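Local coordinates for protein putative polyprenyl synthetase (Streptomyces coelicolor, PDB 3NF2) that probably catalyses magnesium-dependent prenyl transfer, building longer isoprenoid diphosphates by adding isopentenyl diphosphate to an allylic diphosphate, at residues Ile42-Asn47 and Trp110-Pro115; Gly53-Arg58 and Gln102-Asp107; Asp207-Tyr212 and Asp330-Leu335. All blocks are in the same frame, centred on the assembly; numbering follows the deposited sequence.

Contact 2 probably belongs to the active site: 53-58 and 102-107 grip a sulfate in what is probably the isopentenyl diphosphate pocket. Contact 1 lies outward of it, with centres 16 Å apart, and encloses contact 2 along the chain. The two touch where strand 106-107 runs on into helix 109-113, Val112 CG2 lying 3.6 Å from Asp107 CB. Contact 3 is the buried one, where the last helix, 326-339, meets helix 203-230. Its centre is 24 Å from that of contact 2, although their nearest atoms come within about 5 Å. From contact 1 it is separated by about 38 Å, centre to centre, on the opposite side of the chain's centre.

Contact 1. Residues Ile42-Asn47 and Trp110-Pro115; sequences IDAQGN and WKVHGP. With SO4 (sulfate ion), chain E.
Val112, near the end of the short helix 109-113, makes the one apolar touch with the loop 42-47: its CG1 sits 3.8 Å from Ala44 CB. That methyl stands anti to the backbone N (chi1 -176°), a setting that also lays it over the centre of the neighbouring His113 ring, 3.7 Å above the plane. Both residues also lean on helix 31-38, Val112 on Tyr37 and His113 on Val34.

His113 comes next and works through both ring nitrogens. ND1 donates to O4 of the sulfate at 2.9 Å and more weakly to O2, with the sulfur close to the ring plane. NE2 is 2.8 Å from a water, also near that plane, and the water in turn donates to Asp43 O. Between the two nitrogens, His113 CE1 makes a looser approach to Ala44 O, at 4.2 Å. Asp43 opens a type I turn, in which the same O also accepts from Gly46 N, while Asp43 OD2 takes Gln45 N in an Asx turn (3.0 Å).

With one methyl pair and one water as the main links, the loop and helix are joined lightly at the surface; the sulfate, probably from the crystallisation liquor, may favour a protonated imidazole while it is bound.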
loop_
_atom_site.group_PDB
_atom_site.type_symbol
_atom_site.label_atom_id
_atom_site.label_comp_id
_atom_site.label_asym_id
_atom_site.label_seq_id
_atom_site.Cartn_x
_atom_site.Cartn_y
_atom_site.Cartn_z
ATOM N N ILE A 42 11.384 -19.986 -1.473
ATOM C CA ILE A 42 10.621 -21.225 -1.617
ATOM C C ILE A 42 9.979 -21.218 -3.002
ATOM O O ILE A 42 9.840 -20.149 -3.602
ATOM C CB ILE A 42 9.504 -21.423 -0.521
ATOM C CG1 ILE A 42 8.401 -20.367 -0.634
ATOM C CG2 ILE A 42 10.085 -21.474 0.913
ATOM C CD1 ILE A 42 7.233 -20.615 0.313
ATOM N N ASP A 43 9.602 -22.400 -3.502
ATOM C CA ASP A 43 8.978 -22.539 -4.827
ATOM C C ASP A 43 7.448 -22.568 -4.751
ATOM O O ASP A 43 6.878 -22.275 -3.701
ATOM C CB ASP A 43 9.540 -23.757 -5.589
ATOM C CG ASP A 43 9.311 -25.080 -4.861
ATOM O OD1 ASP A 43 10.290 -25.846 -4.722
ATOM O OD2 ASP A 43 8.171 -25.366 -4.432
ATOM N N ALA A 44 6.797 -22.944 -5.851
ATOM C CA ALA A 44 5.329 -22.872 -5.971
ATOM C C ALA A 44 4.555 -23.813 -5.043
ATOM O O ALA A 44 3.408 -23.532 -4.685
ATOM C CB ALA A 44 4.898 -23.084 -7.423
ATOM N N GLN A 45 5.178 -24.923 -4.660
ATOM C CA GLN A 45 4.564 -25.847 -3.712
ATOM C C GLN A 45 5.171 -25.738 -2.303
ATOM O O GLN A 45 4.936 -26.595 -1.447
ATOM C CB GLN A 45 4.606 -27.288 -4.242
ATOM C CG GLN A 45 5.962 -27.740 -4.765
ATOM C CD GLN A 45 5.933 -29.127 -5.386
ATOM O OE1 GLN A 45 6.981 -29.730 -5.626
ATOM N NE2 GLN A 45 4.734 -29.639 -5.650
ATOM N N GLY A 46 5.957 -24.683 -2.079
ATOM C CA GLY A 46 6.396 -24.306 -0.734
ATOM C C GLY A 46 7.673 -24.959 -0.243
ATOM O O GLY A 46 8.021 -24.841 0.935
ATOM N N ASN A 47 8.372 -25.648 -1.144
ATOM C CA ASN A 47 9.653 -26.273 -0.823
ATOM C C ASN A 47 10.771 -25.291 -1.141
ATOM O O ASN A 47 10.603 -24.477 -2.038
ATOM C CB ASN A 47 9.827 -27.574 -1.618
ATOM C CG ASN A 47 8.666 -28.532 -1.433
ATOM O OD1 ASN A 47 8.055 -28.603 -0.362
ATOM N ND2 ASN A 47 8.350 -29.274 -2.485
ATOM N N TRP A 110 0.962 -13.431 -8.277
ATOM C CA TRP A 110 -0.463 -13.449 -8.610
ATOM C C TRP A 110 -0.868 -14.707 -9.398
ATOM O O TRP A 110 -1.942 -15.248 -9.174
ATOM C CB TRP A 110 -0.924 -12.141 -9.280
ATOM C CG TRP A 110 -0.452 -11.947 -10.688
ATOM C CD1 TRP A 110 0.634 -11.223 -11.092
ATOM C CD2 TRP A 110 -1.062 -12.461 -11.885
ATOM N NE1 TRP A 110 0.745 -11.261 -12.461
ATOM C CE2 TRP A 110 -0.280 -12.016 -12.974
ATOM C CE3 TRP A 110 -2.189 -13.263 -12.141
ATOM C CZ2 TRP A 110 -0.582 -12.349 -14.303
ATOM C CZ3 TRP A 110 -2.492 -13.595 -13.464
ATOM C CH2 TRP A 110 -1.687 -13.139 -14.527
ATOM N N LYS A 111 0.007 -15.167 -10.293
ATOM C CA LYS A 111 -0.189 -16.418 -11.031
ATOM C C LYS A 111 -0.217 -17.665 -10.137
ATOM O O LYS A 111 -1.023 -18.574 -10.341
ATOM C CB LYS A 111 0.885 -16.578 -12.110
ATOM C CG LYS A 111 0.353 -16.512 -13.532
ATOM C CD LYS A 111 0.126 -17.911 -14.105
ATOM C CE LYS A 111 -0.688 -17.859 -15.391
ATOM N NZ LYS A 111 -0.521 -19.091 -16.214
ATOM N N VAL A 112 0.663 -17.698 -9.146
ATOM C CA VAL A 112 0.786 -18.858 -8.276
ATOM C C VAL A 112 -0.250 -18.826 -7.160
ATOM O O VAL A 112 -0.973 -19.799 -6.945
ATOM C CB VAL A 112 2.221 -18.962 -7.699
ATOM C CG1 VAL A 112 2.400 -20.216 -6.868
ATOM C CG2 VAL A 112 3.201 -18.973 -8.818
ATOM N N HIS A 113 -0.336 -17.696 -6.466
ATOM C CA HIS A 113 -1.127 -17.622 -5.246
ATOM C C HIS A 113 -2.430 -16.812 -5.350
ATOM O O HIS A 113 -3.185 -16.703 -4.370
ATOM C CB HIS A 113 -0.243 -17.159 -4.093
ATOM C CG HIS A 113 0.827 -18.146 -3.726
ATOM N ND1 HIS A 113 0.542 -19.425 -3.293
ATOM C CD2 HIS A 113 2.180 -18.041 -3.722
ATOM C CE1 HIS A 113 1.671 -20.066 -3.039
ATOM N NE2 HIS A 113 2.680 -19.247 -3.286
ATOM N N GLY A 114 -2.706 -16.282 -6.540
ATOM C CA GLY A 114 -3.916 -15.491 -6.777
ATOM C C GLY A 114 -3.645 -14.000 -6.679
ATOM O O GLY A 114 -2.690 -13.587 -6.007
ATOM N N PRO A 115 -4.464 -13.185 -7.371
ATOM C CA PRO A 115 -4.425 -11.723 -7.280
ATOM C C PRO A 115 -4.570 -11.173 -5.857
ATOM O O PRO A 115 -3.819 -10.263 -5.492
ATOM C CB PRO A 115 -5.615 -11.264 -8.146
ATOM C CG PRO A 115 -6.255 -12.503 -8.688
ATOM C CD PRO A 115 -5.303 -13.637 -8.495
HETATM S S SO4 E . -2.387 -21.054 -2.294
HETATM O O1 SO4 E . -3.441 -21.338 -1.319
HETATM O O2 SO4 E . -1.131 -21.651 -1.846
HETATM O O3 SO4 E . -2.757 -21.622 -3.590
HETATM O O4 SO4 E . -2.225 -19.607 -2.417
HETATM O O HOH W 1 4.940 -20.686 -2.567
#

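Contact 2. Residues Gly53-Arg58 and Gln102-Asp107; sequences GGKAVR and QRRHRD. With SO4 (sulfate ion), chain B.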
loop_
_atom_site.group_PDB
_atom_site.type_symbol
_atom_site.label_atom_id
_atom_site.label_comp_id
_atom_site.label_asym_id
_atom_site.label_seq_id
_atom_site.Cartn_x
_atom_site.Cartn_y
_atom_site.Cartn_z
ATOM N N GLY A 53 18.842 -14.100 -5.733
ATOM C CA GLY A 53 19.653 -12.893 -5.555
ATOM C C GLY A 53 19.934 -12.142 -6.841
ATOM O O GLY A 53 20.771 -12.556 -7.644
ATOM N N GLY A 54 19.211 -11.041 -7.039
ATOM C CA GLY A 54 19.391 -10.199 -8.214
ATOM C C GLY A 54 20.530 -9.220 -8.011
ATOM O O GLY A 54 21.656 -9.612 -7.700
ATOM N N LYS A 55 20.228 -7.938 -8.183
ATOM C CA LYS A 55 21.226 -6.882 -8.028
ATOM C C LYS A 55 21.120 -6.240 -6.652
ATOM O O LYS A 55 20.079 -6.329 -5.990
ATOM C CB LYS A 55 21.051 -5.820 -9.110
ATOM C CG LYS A 55 21.182 -6.325 -10.548
ATOM C CD LYS A 55 20.416 -5.445 -11.544
ATOM C CE LYS A 55 20.871 -3.980 -11.515
ATOM N NZ LYS A 55 20.106 -3.144 -10.521
ATOM N N ALA A 56 22.197 -5.582 -6.235
ATOM C CA ALA A 56 22.274 -5.031 -4.891
ATOM C C ALA A 56 22.704 -3.568 -4.861
ATOM O O ALA A 56 23.344 -3.128 -3.901
ATOM C CB ALA A 56 23.202 -5.877 -4.039
ATOM N N VAL A 57 22.328 -2.815 -5.894
ATOM C CA VAL A 57 22.720 -1.412 -6.015
ATOM C C VAL A 57 22.143 -0.562 -4.879
ATOM O O VAL A 57 22.896 0.130 -4.180
ATOM C CB VAL A 57 22.333 -0.813 -7.394
ATOM C CG1 VAL A 57 22.768 0.645 -7.486
ATOM C CG2 VAL A 57 22.955 -1.617 -8.521
ATOM N N ARG A 58 20.823 -0.634 -4.693
ATOM C CA ARG A 58 20.137 0.137 -3.642
ATOM C C ARG A 58 20.637 -0.118 -2.193
ATOM O O ARG A 58 20.899 0.855 -1.457
ATOM C CB ARG A 58 18.603 0.007 -3.738
ATOM C CG ARG A 58 17.981 0.432 -5.065
ATOM C CD ARG A 58 16.514 -0.028 -5.176
ATOM N NE ARG A 58 16.393 -1.468 -4.970
ATOM C CZ ARG A 58 16.286 -2.371 -5.941
ATOM N NH1 ARG A 58 16.236 -2.000 -7.212
ATOM N NH2 ARG A 58 16.211 -3.658 -5.634
ATOM N N GLN A 102 5.162 -13.576 -15.513
ATOM C CA GLN A 102 6.530 -14.008 -15.208
ATOM C C GLN A 102 7.443 -12.839 -14.824
ATOM O O GLN A 102 7.259 -11.714 -15.288
ATOM C CB GLN A 102 7.127 -14.729 -16.420
ATOM C CG GLN A 102 7.959 -15.954 -16.097
ATOM C CD GLN A 102 7.257 -17.253 -16.453
ATOM O OE1 GLN A 102 6.185 -17.244 -17.061
ATOM N NE2 GLN A 102 7.860 -18.377 -16.081
ATOM N N ARG A 103 8.423 -13.131 -13.970
ATOM C CA ARG A 103 9.490 -12.208 -13.588
ATOM C C ARG A 103 10.715 -13.043 -13.223
ATOM O O ARG A 103 10.626 -13.947 -12.382
ATOM C CB ARG A 103 9.065 -11.323 -12.409
ATOM C CG ARG A 103 10.229 -10.714 -11.610
ATOM C CD ARG A 103 9.757 -9.652 -10.629
ATOM N NE ARG A 103 9.057 -8.565 -11.313
ATOM C CZ ARG A 103 9.649 -7.517 -11.886
ATOM N NH1 ARG A 103 10.972 -7.389 -11.856
ATOM N NH2 ARG A 103 8.911 -6.590 -12.487
ATOM N N ARG A 104 11.844 -12.730 -13.867
ATOM C CA ARG A 104 13.090 -13.517 -13.793
ATOM C C ARG A 104 12.855 -15.006 -14.079
ATOM O O ARG A 104 13.331 -15.879 -13.342
ATOM C CB ARG A 104 13.824 -13.296 -12.461
ATOM C CG ARG A 104 14.283 -11.864 -12.254
ATOM C CD ARG A 104 15.496 -11.798 -11.342
ATOM N NE ARG A 104 16.322 -10.629 -11.649
ATOM C CZ ARG A 104 16.332 -9.499 -10.945
ATOM N NH1 ARG A 104 15.568 -9.368 -9.865
ATOM N NH2 ARG A 104 17.119 -8.498 -11.317
ATOM N N HIS A 105 12.088 -15.262 -15.143
ATOM C CA HIS A 105 11.738 -16.608 -15.644
ATOM C C HIS A 105 10.930 -17.498 -14.683
ATOM O O HIS A 105 10.744 -18.688 -14.934
ATOM C CB HIS A 105 12.977 -17.328 -16.206
ATOM C CG HIS A 105 13.738 -16.504 -17.197
ATOM N ND1 HIS A 105 13.328 -16.347 -18.503
ATOM C CD2 HIS A 105 14.863 -15.761 -17.063
ATOM C CE1 HIS A 105 14.177 -15.557 -19.137
ATOM N NE2 HIS A 105 15.116 -15.187 -18.284
ATOM N N ARG A 106 10.445 -16.892 -13.600
ATOM C CA ARG A 106 9.637 -17.554 -12.581
ATOM C C ARG A 106 8.259 -16.935 -12.583
ATOM O O ARG A 106 8.127 -15.721 -12.755
ATOM C CB ARG A 106 10.254 -17.343 -11.194
ATOM C CG ARG A 106 11.168 -18.458 -10.686
ATOM C CD ARG A 106 11.850 -18.058 -9.369
ATOM N NE ARG A 106 11.029 -17.108 -8.618
ATOM C CZ ARG A 106 10.315 -17.394 -7.532
ATOM N NH1 ARG A 106 10.319 -18.616 -7.006
ATOM N NH2 ARG A 106 9.604 -16.435 -6.961
ATOM N N ASP A 107 7.235 -17.759 -12.375
ATOM C CA ASP A 107 5.861 -17.269 -12.226
ATOM C C ASP A 107 5.737 -16.190 -11.145
ATOM O O ASP A 107 6.363 -16.272 -10.089
ATOM C CB ASP A 107 4.909 -18.422 -11.912
ATOM C CG ASP A 107 4.538 -19.229 -13.138
ATOM O OD1 ASP A 107 4.831 -18.783 -14.271
ATOM O OD2 ASP A 107 3.945 -20.316 -12.962
HETATM S S SO4 B . 16.364 -5.865 -8.605
HETATM O O1 SO4 B . 16.444 -5.926 -7.145
HETATM O O2 SO4 B . 17.438 -6.686 -9.160
HETATM O O3 SO4 B . 15.053 -6.371 -9.024
HETATM O O4 SO4 B . 16.527 -4.488 -9.090
#
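The GGKxxR sequence of the trans-prenyltransferases, here Gly53 to Arg58, faces Arg104, second of the paired arginines that follow the first aspartate-rich motif, and Gly54 CA rests over the centre of the Arg104 guanidinium, 4.2 Å from CZ. In this family these elements hold the diphosphate of isopentenyl diphosphate, and the sulfate caught between them is consistent with that site, although it probably came from the crystallisation liquor.

Two guanidinium groups meet the anion edge-on, each with the sulfur near its plane. Arg58 reaches it from the first turn of helix 57-67, its chain bent at chi3 (-55°) to deliver NH2 to O1 at 2.7 Å and NH1 to O4 at 3.1 Å. NE of Arg58 is held by a salt bridge to Glu84, a second-shell carboxylate that probably steadies the group, and the side chain also rests on His87.

Arg104 comes from the type I' turn linking strands 102-103 and 106-107. Its chain is extended from CG to NE, and NH2 gives a 2.8 Å bond to O2. NH1 bonds O3 at 3.2 Å and only weakly O2. The preceding Arg103 turns instead to Asp95, an aspartate of the DDxxD motif, in a salt bridge.

The backbone joins in as well: Lys55 N points almost straight at O2 (3.2 Å, 166° at the hydrogen), giving that oxygen three donors, one of them weak. Lys55 NZ stops 4.1 Å from O4, too long for a bond. At Gly54 the fit is close, since a CB built there would fall 2.9 Å from Arg104 NH1.

Contact 3. Residues Asp207-Tyr212 and Asp330-Leu335; sequences DTLEKY and DRFTAL
The segments 207-212 and 330-335 run in nearly the same direction, their axes 27° apart and 13.1 Å distant at closest approach. At that spacing the backbones stay well separated, the nearest CA atoms being those of Tyr212 and Phe332 at 9.3 Å, and it takes large side chains to bridge the gap.

Tyr212 and Phe332 share the work. The tyrosine ring reaches across because chi1 (157°) swings CG away from the Tyr212 backbone N and toward helix 326-339, which places OH 2.8 Å from Phe332 O, to which it donates. The donor approaches at a bend from the C=O direction and tilted from the carbonyl plane. The same Phe332 turns the edge of its ring to the face of Tyr212 in an offset T-shaped pair, planes at 84° and centroids 5.3 Å apart. Its CD2 carries the touch, 3.4 Å from Tyr212 CE1, while the phenol oxygen lies at the rim of the phenylalanine ring, in its plane. Tyr212 thus grips one residue twice, by ring and by hydroxyl.

Both helices belong to the all-alpha isoprenoid synthase fold, and 203-230 is the one that in this family carries the second aspartate-rich motif; 326-339 closes the chain. Leu319 of helix 300-319 touches both side chains, and Leu61 and Leu64 of helix 57-67 pack on Phe332.

Replacing Tyr212 by an alanine would probably open a gap beside the Phe332 ring and take from Phe332 O its hydroxyl donor. One turn earlier, Leu209 brings CD2 to 4.4 Å from Phe332 CZ, and on the other helix Leu335 CB lies 4.3 Å from Tyr212 OH.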
loop_
_atom_site.group_PDB
_atom_site.type_symbol
_atom_site.label_atom_id
_atom_site.label_comp_id
_atom_site.label_asym_id
_atom_site.label_seq_id
_atom_site.Cartn_x
_atom_site.Cartn_y
_atom_site.Cartn_z
ATOM N N ASP A 207 19.200 16.426 0.401
ATOM C CA ASP A 207 18.600 16.729 -0.870
ATOM C C ASP A 207 19.618 16.557 -1.933
ATOM O O ASP A 207 19.300 16.148 -3.019
ATOM C CB ASP A 207 18.191 18.174 -0.940
ATOM C CG ASP A 207 17.189 18.521 0.051
ATOM O OD1 ASP A 207 16.835 17.665 0.847
ATOM O OD2 ASP A 207 16.730 19.654 0.039
ATOM N N THR A 208 20.832 16.953 -1.648
ATOM C CA THR A 208 21.858 16.881 -2.641
ATOM C C THR A 208 22.175 15.461 -3.008
ATOM O O THR A 208 22.355 15.133 -4.140
ATOM C CB THR A 208 23.073 17.685 -2.223
ATOM O OG1 THR A 208 22.696 19.058 -2.151
ATOM C CG2 THR A 208 24.165 17.543 -3.204
ATOM N N LEU A 209 22.218 14.609 -2.025
ATOM C CA LEU A 209 22.459 13.177 -2.251
ATOM C C LEU A 209 21.307 12.548 -3.019
ATOM O O LEU A 209 21.497 11.605 -3.772
ATOM C CB LEU A 209 22.639 12.438 -0.922
ATOM C CG LEU A 209 23.903 12.691 -0.098
ATOM C CD1 LEU A 209 23.584 12.460 1.358
ATOM C CD2 LEU A 209 25.041 11.789 -0.547
ATOM N N GLU A 210 20.115 13.088 -2.799
ATOM C CA GLU A 210 18.915 12.750 -3.544
ATOM C C GLU A 210 19.082 13.107 -5.028
ATOM O O GLU A 210 18.764 12.301 -5.908
ATOM C CB GLU A 210 17.743 13.507 -2.922
ATOM C CG GLU A 210 16.363 13.040 -3.282
ATOM C CD GLU A 210 15.308 13.669 -2.396
ATOM O OE1 GLU A 210 14.653 14.638 -2.840
ATOM O OE2 GLU A 210 15.147 13.199 -1.246
ATOM N N LYS A 211 19.614 14.300 -5.299
ATOM C CA LYS A 211 19.894 14.739 -6.671
ATOM C C LYS A 211 20.915 13.832 -7.371
ATOM O O LYS A 211 20.763 13.505 -8.548
ATOM C CB LYS A 211 20.330 16.204 -6.696
ATOM C CG LYS A 211 19.159 17.175 -6.499
ATOM C CD LYS A 211 19.599 18.566 -6.028
ATOM C CE LYS A 211 18.388 19.483 -5.833
ATOM N NZ LYS A 211 18.667 20.652 -4.944
ATOM N N TYR A 212 21.927 13.397 -6.629
ATOM C CA TYR A 212 22.859 12.403 -7.129
ATOM C C TYR A 212 22.134 11.107 -7.501
ATOM O O TYR A 212 22.361 10.547 -8.578
ATOM C CB TYR A 212 23.958 12.136 -6.087
ATOM C CG TYR A 212 24.624 10.789 -6.234
ATOM C CD1 TYR A 212 24.198 9.694 -5.485
ATOM C CD2 TYR A 212 25.673 10.606 -7.127
ATOM C CE1 TYR A 212 24.788 8.441 -5.643
ATOM C CE2 TYR A 212 26.287 9.357 -7.281
ATOM C CZ TYR A 212 25.842 8.279 -6.530
ATOM O OH TYR A 212 26.443 7.035 -6.673
ATOM N N ASP A 330 34.565 8.650 -3.305
ATOM C CA ASP A 330 35.172 7.721 -4.263
ATOM C C ASP A 330 34.308 6.480 -4.481
ATOM O O ASP A 330 34.185 5.981 -5.604
ATOM C CB ASP A 330 36.572 7.291 -3.791
ATOM C CG ASP A 330 37.686 8.222 -4.283
ATOM O OD1 ASP A 330 38.824 7.729 -4.467
ATOM O OD2 ASP A 330 37.436 9.434 -4.490
ATOM N N ARG A 331 33.713 5.990 -3.395
ATOM C CA ARG A 331 32.849 4.817 -3.453
ATOM C C ARG A 331 31.538 5.119 -4.194
ATOM O O ARG A 331 31.074 4.309 -5.001
ATOM C CB ARG A 331 32.605 4.263 -2.045
ATOM C CG ARG A 331 33.717 3.337 -1.556
ATOM C CD ARG A 331 33.591 3.011 -0.074
ATOM N NE ARG A 331 34.278 1.762 0.261
ATOM C CZ ARG A 331 34.308 1.213 1.475
ATOM N NH1 ARG A 331 34.956 0.069 1.668
ATOM N NH2 ARG A 331 33.697 1.802 2.498
ATOM N N PHE A 332 30.976 6.301 -3.946
ATOM C CA PHE A 332 29.776 6.764 -4.644
ATOM C C PHE A 332 30.021 6.970 -6.142
ATOM O O PHE A 332 29.155 6.677 -6.972
ATOM C CB PHE A 332 29.301 8.076 -4.034
ATOM C CG PHE A 332 28.310 7.918 -2.920
ATOM C CD1 PHE A 332 28.708 8.014 -1.598
ATOM C CD2 PHE A 332 26.964 7.706 -3.196
ATOM C CE1 PHE A 332 27.781 7.883 -0.572
ATOM C CE2 PHE A 332 26.030 7.582 -2.175
ATOM C CZ PHE A 332 26.438 7.668 -0.862
ATOM N N THR A 333 31.205 7.485 -6.466
ATOM C CA THR A 333 31.658 7.681 -7.843
ATOM C C THR A 333 31.792 6.358 -8.612
ATOM O O THR A 333 31.428 6.286 -9.783
ATOM C CB THR A 333 32.982 8.499 -7.857
ATOM O OG1 THR A 333 32.704 9.863 -7.494
ATOM C CG2 THR A 333 33.691 8.457 -9.226
ATOM N N ALA A 334 32.267 5.312 -7.947
ATOM C CA ALA A 334 32.495 4.023 -8.599
ATOM C C ALA A 334 31.213 3.244 -8.893
ATOM O O ALA A 334 31.163 2.474 -9.858
ATOM C CB ALA A 334 33.458 3.172 -7.782
ATOM N N LEU A 335 30.193 3.426 -8.055
ATOM C CA LEU A 335 28.877 2.831 -8.302
ATOM C C LEU A 335 28.254 3.443 -9.547
ATOM O O LEU A 335 27.681 2.733 -10.379
ATOM C CB LEU A 335 27.952 3.021 -7.100
ATOM C CG LEU A 335 28.206 2.094 -5.910
ATOM C CD1 LEU A 335 27.509 2.618 -4.680
ATOM C CD2 LEU A 335 27.775 0.656 -6.196
#